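Local coordinates for protein phospholipase C-beta (PLC-beta) (Sepia officinalis, PDB 3QR0) that belongs to the phosphoinositide-specific phospholipase C family and combines PH, EF-hand-like, TIM-barrel X and Y, and C2 regions in one chain, at residues 188-193 with 696-701; 226-231 with 745-750; 729-734 with 756-761. All blocks are in the same frame, centred on the assembly; numbering follows the deposited sequence.

Contact 1 of 3, residues 188-193 with 696-701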
# COMPACT_ATOMS: atom_id res chain seq x y z
N ARG A 188 -20.88 21.70 12.63
CA ARG A 188 -20.79 21.77 14.09
C ARG A 188 -22.18 21.90 14.72
O ARG A 188 -22.43 21.36 15.79
CB ARG A 188 -19.89 22.92 14.53
CG ARG A 188 -18.41 22.61 14.39
CD ARG A 188 -17.55 23.85 14.51
NE ARG A 188 -16.17 23.48 14.81
CZ ARG A 188 -15.66 23.33 16.04
NH1 ARG A 188 -16.40 23.53 17.13
NH2 ARG A 188 -14.38 22.99 16.17
N ALA A 189 -23.07 22.61 14.03
CA ALA A 189 -24.47 22.73 14.45
C ALA A 189 -25.19 21.38 14.34
O ALA A 189 -25.99 21.03 15.21
CB ALA A 189 -25.20 23.79 13.62
N ARG A 190 -24.91 20.64 13.27
CA ARG A 190 -25.47 19.30 13.09
C ARG A 190 -25.03 18.38 14.23
O ARG A 190 -25.84 17.65 14.81
CB ARG A 190 -25.05 18.69 11.75
CG ARG A 190 -25.68 19.34 10.53
CD ARG A 190 -25.26 18.63 9.25
NE ARG A 190 -25.77 17.26 9.19
CZ ARG A 190 -25.49 16.38 8.23
NH1 ARG A 190 -24.70 16.71 7.21
NH2 ARG A 190 -26.01 15.16 8.28
N ILE A 191 -23.74 18.44 14.55
CA ILE A 191 -23.18 17.65 15.64
C ILE A 191 -23.87 17.96 16.97
O ILE A 191 -24.28 17.05 17.68
CB ILE A 191 -21.65 17.86 15.75
CG1 ILE A 191 -20.95 17.18 14.57
CG2 ILE A 191 -21.12 17.30 17.07
CD1 ILE A 191 -19.53 17.65 14.34
N SER A 192 -24.04 19.25 17.28
CA SER A 192 -24.74 19.66 18.51
C SER A 192 -26.18 19.13 18.56
O SER A 192 -26.62 18.61 19.59
CB SER A 192 -24.74 21.18 18.64
OG SER A 192 -23.43 21.67 18.85
N LYS A 193 -26.90 19.28 17.45
CA LYS A 193 -28.27 18.79 17.34
C LYS A 193 -28.34 17.27 17.55
O LYS A 193 -29.25 16.77 18.22
CB LYS A 193 -28.86 19.14 15.97
CG LYS A 193 -29.07 20.64 15.74
CD LYS A 193 -30.48 21.10 16.13
CE LYS A 193 -31.50 20.74 15.06
NZ LYS A 193 -32.80 21.43 15.28
N GLY A 696 -19.31 17.72 2.92
CA GLY A 696 -18.15 16.87 3.17
C GLY A 696 -18.44 15.75 4.15
O GLY A 696 -17.57 14.93 4.42
N MET A 697 -19.67 15.72 4.69
CA MET A 697 -20.02 14.81 5.78
C MET A 697 -20.80 13.59 5.30
O MET A 697 -20.48 12.46 5.68
CB MET A 697 -20.81 15.56 6.86
CG MET A 697 -21.11 14.76 8.12
SD MET A 697 -21.75 15.79 9.47
CE MET A 697 -20.23 16.52 10.08
N ASP A 698 -21.82 13.80 4.48
CA ASP A 698 -22.64 12.69 3.99
C ASP A 698 -23.26 12.93 2.61
O ASP A 698 -24.47 12.87 2.46
CB ASP A 698 -23.71 12.33 5.03
CG ASP A 698 -24.67 13.47 5.34
OD1 ASP A 698 -24.49 14.60 4.83
OD2 ASP A 698 -25.63 13.24 6.11
N PRO A 699 -22.42 13.19 1.59
CA PRO A 699 -22.94 13.39 0.23
C PRO A 699 -23.64 12.15 -0.29
O PRO A 699 -23.15 11.04 -0.08
CB PRO A 699 -21.68 13.69 -0.59
CG PRO A 699 -20.55 13.07 0.19
CD PRO A 699 -20.94 13.26 1.63
N TYR A 700 -24.78 12.33 -0.96
CA TYR A 700 -25.57 11.20 -1.47
C TYR A 700 -25.63 11.27 -3.00
O TYR A 700 -26.44 11.99 -3.56
CB TYR A 700 -26.98 11.23 -0.84
CG TYR A 700 -27.93 10.11 -1.25
CD1 TYR A 700 -27.48 8.80 -1.41
CD2 TYR A 700 -29.28 10.37 -1.44
CE1 TYR A 700 -28.36 7.78 -1.78
CE2 TYR A 700 -30.17 9.35 -1.81
CZ TYR A 700 -29.70 8.06 -1.96
OH TYR A 700 -30.55 7.04 -2.32
N TYR A 701 -24.76 10.51 -3.65
CA TYR A 701 -24.61 10.58 -5.11
C TYR A 701 -25.76 9.87 -5.82
O TYR A 701 -26.31 10.39 -6.79
CB TYR A 701 -23.28 9.98 -5.58
CG TYR A 701 -22.08 10.54 -4.85
CD1 TYR A 701 -21.53 11.78 -5.19
CD2 TYR A 701 -21.49 9.84 -3.81
CE1 TYR A 701 -20.43 12.29 -4.51
CE2 TYR A 701 -20.39 10.34 -3.13
CZ TYR A 701 -19.87 11.56 -3.48
OH TYR A 701 -18.78 12.05 -2.79
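Arg190, on helix 185-198 of the EF-hand-like region, reaches across to Asp698 in a C2 loop and forms an end-on salt bridge. Its two terminal nitrogens take separate carboxylate oxygens: NH2 of Arg190 donates to OD2 of Asp698 at 2.9 Å, and NH1 of Arg190 to OD1 of Asp698 at 3.2 Å. Both bonds are nearly straight, with the NH2 one at 173°. The oxygens lie in the guanidinium plane, but the nitrogens meet the carboxylate from above its own plane; the two flat groups are turned 40° apart. A bend in the arginine chain at chi3 (65°) directs the guanidinium at the loop.

Met697 supplies the packing: its sulfur sits over one guanidinium face, off toward the rim, with SD of Met697 3.8 Å from NH1 of Arg190. Beyond it, CE of Met697 approaches CD1 of Ile191 at 4.5 Å, a loose apolar touch; both side chains also pack on Leu225 of helix 215-225.

Backbone groups add a further polar layer. Arg190 NH2 also donates to the carbonyl of Leu225, while Asp698 OD2 also accepts from the amide of Glu227. The charge pair therefore joins the C2 loop both to helix 185-198 and to the chain leaving helix 215-225, and its paired N-H bonds, together with the sulfur over one face, would restrict rotation of the guanidinium.

Contact 2 of 3, residues 226-231 with 745-750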
# COMPACT_ATOMS: atom_id res chain seq x y z
N LEU A 226 -25.59 11.36 10.74
CA LEU A 226 -25.61 11.22 9.28
C LEU A 226 -27.01 10.84 8.81
O LEU A 226 -27.72 10.10 9.48
CB LEU A 226 -24.59 10.18 8.79
CG LEU A 226 -23.14 10.64 8.89
CD1 LEU A 226 -22.66 10.55 10.32
CD2 LEU A 226 -22.24 9.83 7.97
N GLU A 227 -27.38 11.39 7.66
CA GLU A 227 -28.61 11.00 6.96
C GLU A 227 -28.23 9.97 5.89
O GLU A 227 -27.93 10.32 4.75
CB GLU A 227 -29.30 12.22 6.34
CG GLU A 227 -30.12 13.02 7.35
CD GLU A 227 -30.50 14.42 6.86
OE1 GLU A 227 -29.91 14.91 5.87
OE2 GLU A 227 -31.39 15.04 7.48
N ARG A 228 -28.23 8.71 6.29
CA ARG A 228 -27.94 7.61 5.38
C ARG A 228 -29.25 7.22 4.68
O ARG A 228 -29.79 6.12 4.89
CB ARG A 228 -27.32 6.44 6.15
CG ARG A 228 -26.03 6.80 6.90
CD ARG A 228 -24.89 7.20 5.96
NE ARG A 228 -24.68 6.18 4.94
CZ ARG A 228 -23.90 5.11 5.07
NH1 ARG A 228 -23.20 4.89 6.18
NH2 ARG A 228 -23.81 4.25 4.06
N SER A 229 -29.74 8.13 3.84
CA SER A 229 -31.04 8.02 3.16
C SER A 229 -31.22 6.73 2.39
O SER A 229 -32.34 6.22 2.29
CB SER A 229 -31.21 9.18 2.18
OG SER A 229 -31.22 10.42 2.85
N GLU A 230 -30.12 6.23 1.83
CA GLU A 230 -30.12 5.02 1.01
C GLU A 230 -30.59 3.76 1.75
O GLU A 230 -31.05 2.82 1.12
CB GLU A 230 -28.73 4.78 0.42
CG GLU A 230 -27.61 4.45 1.45
CD GLU A 230 -26.87 5.68 1.96
OE1 GLU A 230 -27.46 6.78 1.99
OE2 GLU A 230 -25.68 5.55 2.34
N ILE A 231 -30.44 3.75 3.07
CA ILE A 231 -30.67 2.53 3.85
C ILE A 231 -32.14 2.12 3.84
O ILE A 231 -32.44 0.93 3.87
CB ILE A 231 -30.14 2.67 5.30
CG1 ILE A 231 -28.63 2.93 5.31
CG2 ILE A 231 -30.44 1.42 6.11
CD1 ILE A 231 -27.79 1.80 4.70
N TYR A 745 -23.41 -4.81 -1.16
CA TYR A 745 -23.32 -3.52 -0.51
C TYR A 745 -22.09 -3.47 0.38
O TYR A 745 -21.94 -4.28 1.30
CB TYR A 745 -24.58 -3.23 0.32
CG TYR A 745 -25.81 -2.98 -0.53
CD1 TYR A 745 -26.86 -3.89 -0.55
CD2 TYR A 745 -25.91 -1.83 -1.31
CE1 TYR A 745 -27.99 -3.67 -1.32
CE2 TYR A 745 -27.04 -1.60 -2.10
CZ TYR A 745 -28.07 -2.52 -2.10
OH TYR A 745 -29.19 -2.31 -2.85
N ARG A 746 -21.20 -2.52 0.10
CA ARG A 746 -19.94 -2.42 0.82
C ARG A 746 -19.62 -0.98 1.18
O ARG A 746 -19.79 -0.09 0.35
CB ARG A 746 -18.79 -2.97 -0.03
CG ARG A 746 -18.91 -4.43 -0.41
CD ARG A 746 -18.68 -5.37 0.77
NE ARG A 746 -19.05 -6.74 0.39
CZ ARG A 746 -18.89 -7.82 1.15
NH1 ARG A 746 -18.34 -7.73 2.36
NH2 ARG A 746 -19.28 -9.00 0.69
N HIS A 747 -19.17 -0.76 2.41
CA HIS A 747 -18.45 0.46 2.73
C HIS A 747 -17.01 0.28 2.29
O HIS A 747 -16.42 -0.80 2.44
CB HIS A 747 -18.51 0.79 4.22
CG HIS A 747 -19.86 1.23 4.67
ND1 HIS A 747 -20.84 0.34 5.05
CD2 HIS A 747 -20.41 2.46 4.78
CE1 HIS A 747 -21.93 1.01 5.38
NE2 HIS A 747 -21.70 2.30 5.23
N VAL A 748 -16.44 1.34 1.73
CA VAL A 748 -15.11 1.32 1.16
C VAL A 748 -14.28 2.42 1.82
O VAL A 748 -14.25 3.55 1.32
CB VAL A 748 -15.17 1.54 -0.37
CG1 VAL A 748 -13.79 1.38 -1.00
CG2 VAL A 748 -16.17 0.58 -1.01
N PRO A 749 -13.65 2.13 2.97
CA PRO A 749 -12.77 3.12 3.58
C PRO A 749 -11.69 3.58 2.60
O PRO A 749 -11.06 2.75 1.95
CB PRO A 749 -12.16 2.38 4.78
CG PRO A 749 -13.19 1.35 5.12
CD PRO A 749 -13.78 0.92 3.81
N LEU A 750 -11.52 4.88 2.49
CA LEU A 750 -10.59 5.45 1.53
C LEU A 750 -9.15 5.52 2.05
O LEU A 750 -8.91 5.63 3.25
CB LEU A 750 -11.06 6.84 1.11
CG LEU A 750 -12.40 6.89 0.40
CD1 LEU A 750 -12.83 8.35 0.17
CD2 LEU A 750 -12.33 6.14 -0.93
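Arg228 and His747 meet through one ring nitrogen: NE2 of His747 accepts from both NH1 and NH2 of Arg228, each at 3.1 Å. Sharing one acceptor bends both bonds, with N-H...N angles near 150°. NE2 lies in the guanidinium plane, and the imidazole stands almost perpendicular to that plane, at 85°. NH1 lies close to the ring plane, whereas NH2 is tilted from it.

The neighbouring edge, NE and NH2, is taken by Glu230, so NH2 serves both partners; NE of Arg228 lies 2.9 Å from OE2 of Glu230. The arginine folds back to allow this, bending at chi2 and again at chi3 (-53°), and its backbone forms the centre of an inverse gamma turn before helix 230-238. His747 belongs to strand 746-751, an outermost strand of one four-stranded antiparallel sheet in the C2 beta-sandwich, so the pair joins the EF-hand-like region to that sheet.

Further partners hold the pair from outside the two segments. Tyr222 OH bonds to Arg228 NH1, and Phe764 makes a cation-pi contact with the arginine. At the other ring nitrogen, ND1 of His747 is hydrogen-bonded to the carbonyl of Leu306, consistent with a proton on ND1 and an accepting NE2. One shell out, Ser658 OG bonds to Glu230 OE2 and probably helps to position that carboxylate.

Contact 3 of 3, residues 729-734 with 756-761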
# COMPACT_ATOMS: atom_id res chain seq x y z
N LYS A 729 -9.08 18.16 -7.08
CA LYS A 729 -8.15 17.85 -6.00
C LYS A 729 -8.45 16.47 -5.42
O LYS A 729 -9.59 16.17 -5.06
CB LYS A 729 -8.23 18.90 -4.89
CG LYS A 729 -7.15 18.76 -3.82
CD LYS A 729 -7.21 19.94 -2.86
CE LYS A 729 -5.99 20.00 -1.95
NZ LYS A 729 -5.93 18.85 -1.00
N PHE A 730 -7.42 15.64 -5.35
CA PHE A 730 -7.53 14.27 -4.84
C PHE A 730 -7.93 14.25 -3.37
O PHE A 730 -7.38 15.00 -2.56
CB PHE A 730 -6.18 13.59 -5.02
CG PHE A 730 -6.15 12.16 -4.56
CD1 PHE A 730 -6.58 11.14 -5.38
CD2 PHE A 730 -5.64 11.84 -3.30
CE1 PHE A 730 -6.53 9.82 -4.96
CE2 PHE A 730 -5.59 10.52 -2.88
CZ PHE A 730 -6.04 9.52 -3.71
N ILE A 731 -8.88 13.39 -3.01
CA ILE A 731 -9.28 13.21 -1.62
C ILE A 731 -8.81 11.85 -1.12
O ILE A 731 -8.07 11.76 -0.14
CB ILE A 731 -10.81 13.32 -1.43
CG1 ILE A 731 -11.27 14.75 -1.72
CG2 ILE A 731 -11.21 12.91 -0.03
CD1 ILE A 731 -12.77 14.87 -1.84
N GLY A 732 -9.25 10.80 -1.80
CA GLY A 732 -8.87 9.44 -1.44
C GLY A 732 -9.23 8.44 -2.52
O GLY A 732 -9.93 8.77 -3.48
N HIS A 733 -8.74 7.22 -2.36
CA HIS A 733 -9.00 6.17 -3.32
C HIS A 733 -9.01 4.81 -2.64
O HIS A 733 -8.70 4.68 -1.45
CB HIS A 733 -7.96 6.20 -4.44
CG HIS A 733 -6.67 5.53 -4.09
ND1 HIS A 733 -6.10 4.55 -4.88
CD2 HIS A 733 -5.86 5.66 -3.01
CE1 HIS A 733 -4.99 4.12 -4.31
NE2 HIS A 733 -4.82 4.77 -3.18
N ARG A 734 -9.37 3.79 -3.40
CA ARG A 734 -9.27 2.41 -2.95
C ARG A 734 -9.11 1.48 -4.15
O ARG A 734 -9.91 1.54 -5.09
CB ARG A 734 -10.50 2.01 -2.12
CG ARG A 734 -10.38 0.67 -1.41
CD ARG A 734 -9.31 0.68 -0.33
NE ARG A 734 -9.21 -0.63 0.31
CZ ARG A 734 -9.82 -0.99 1.44
NH1 ARG A 734 -10.59 -0.13 2.11
NH2 ARG A 734 -9.65 -2.22 1.91
N ARG A 756 -2.26 4.55 2.92
CA ARG A 756 -2.62 4.57 4.33
C ARG A 756 -4.04 5.13 4.50
O ARG A 756 -4.48 5.95 3.69
CB ARG A 756 -1.61 5.38 5.15
CG ARG A 756 -0.24 4.70 5.32
CD ARG A 756 -0.36 3.41 6.14
NE ARG A 756 0.93 2.79 6.43
CZ ARG A 756 1.71 3.07 7.47
NH1 ARG A 756 1.36 4.00 8.36
NH2 ARG A 756 2.86 2.43 7.62
N PRO A 757 -4.75 4.69 5.55
CA PRO A 757 -6.14 5.10 5.74
C PRO A 757 -6.32 6.61 5.97
O PRO A 757 -5.57 7.22 6.73
CB PRO A 757 -6.58 4.33 7.00
CG PRO A 757 -5.53 3.33 7.27
CD PRO A 757 -4.28 3.83 6.65
N LEU A 758 -7.31 7.18 5.31
CA LEU A 758 -7.78 8.52 5.65
C LEU A 758 -8.45 8.53 7.02
O LEU A 758 -8.45 9.55 7.70
CB LEU A 758 -8.78 9.04 4.61
CG LEU A 758 -8.22 9.82 3.43
CD1 LEU A 758 -7.34 8.94 2.59
CD2 LEU A 758 -9.36 10.42 2.60
N GLY A 759 -9.03 7.39 7.41
CA GLY A 759 -9.80 7.28 8.64
C GLY A 759 -11.26 7.01 8.33
O GLY A 759 -11.60 6.03 7.66
N LEU A 760 -12.13 7.90 8.80
CA LEU A 760 -13.58 7.74 8.60
C LEU A 760 -14.02 7.89 7.15
O LEU A 760 -15.08 7.38 6.78
CB LEU A 760 -14.34 8.75 9.48
CG LEU A 760 -14.37 8.44 10.98
CD1 LEU A 760 -14.87 9.64 11.76
CD2 LEU A 760 -15.25 7.24 11.22
N ALA A 761 -13.24 8.59 6.33
CA ALA A 761 -13.62 8.85 4.94
C ALA A 761 -13.88 7.54 4.21
O ALA A 761 -13.00 6.68 4.13
CB ALA A 761 -12.54 9.67 4.21
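Leu758 points its side chain at the bulged backbone of Ile731 and Gly732, and its branch is where the touching begins. CB is directed toward segment 729-734 without touching it. The next atom, CG of Leu758, comes to 4.1 Å from Ile731 O. From there the branches divide: CD1 of Leu758 stays at 4.0 Å from Ile731 O, while CD2 of Leu758 presses in to 3.3 Å from the same oxygen. This is a methyl packed against a carbonyl. CD2 also lies 4.2 Å from CA of Gly732 and 4.1 Å from CG2 of Ile731, so a single methyl makes the closest approach to both residues. The first torsion of Leu758, chi1 -91°, is about 30° off the staggered -60°, consistent with the close packing of CD2 on the carbonyl.

Two residues of strand 730-737, Ile731 and Gly732, stand opposite the single Val723 of strand 718-725, which makes a classic beta bulge in an outermost strand of the second antiparallel sheet of the C2 sandwich. Gly732 brings no side chain to the meeting point, and the leucine methyl lies beside its bare CA. Ile731 crosses Leu758 at about a right angle. Its CG2 is anti to the backbone N and faces the leucine, and the side chain also packs on Ile667, Val723 and Glu725.

On the other segment, the Leu758 backbone is hydrogen-bonded to Leu750 of strand 746-751. The chain then turns a corner through Gly759, whose positive phi (114°) suits a residue without a side chain, and Leu760 packs on Trp155 and Leu158 of helix 151-165.

In the fold
Contacts 1 and 2 are buried and polar, and each fastens the EF-hand-like region to the C2 domain through an arginine; contact 3 is partly buried, internal to the C2 sandwich and made by a leucine methyl packed on a backbone carbonyl and an isoleucine. Contact 1 pairs its arginine with an acid of a C2 loop, whereas contact 2 uses a strand histidine and keeps its acid on the arginine's own side. The two interface contacts touch where Tyr700 packs on Glu230. Contacts 2 and 3 share the sandwich: Leu750 N probably bonds Ala761 O, and Arg734 NH1 probably hydrogen-bonds to Pro749 O. The centre of contact 3 lies about 13 Å from the centre of the chain, that of contact 1 about 30 Å.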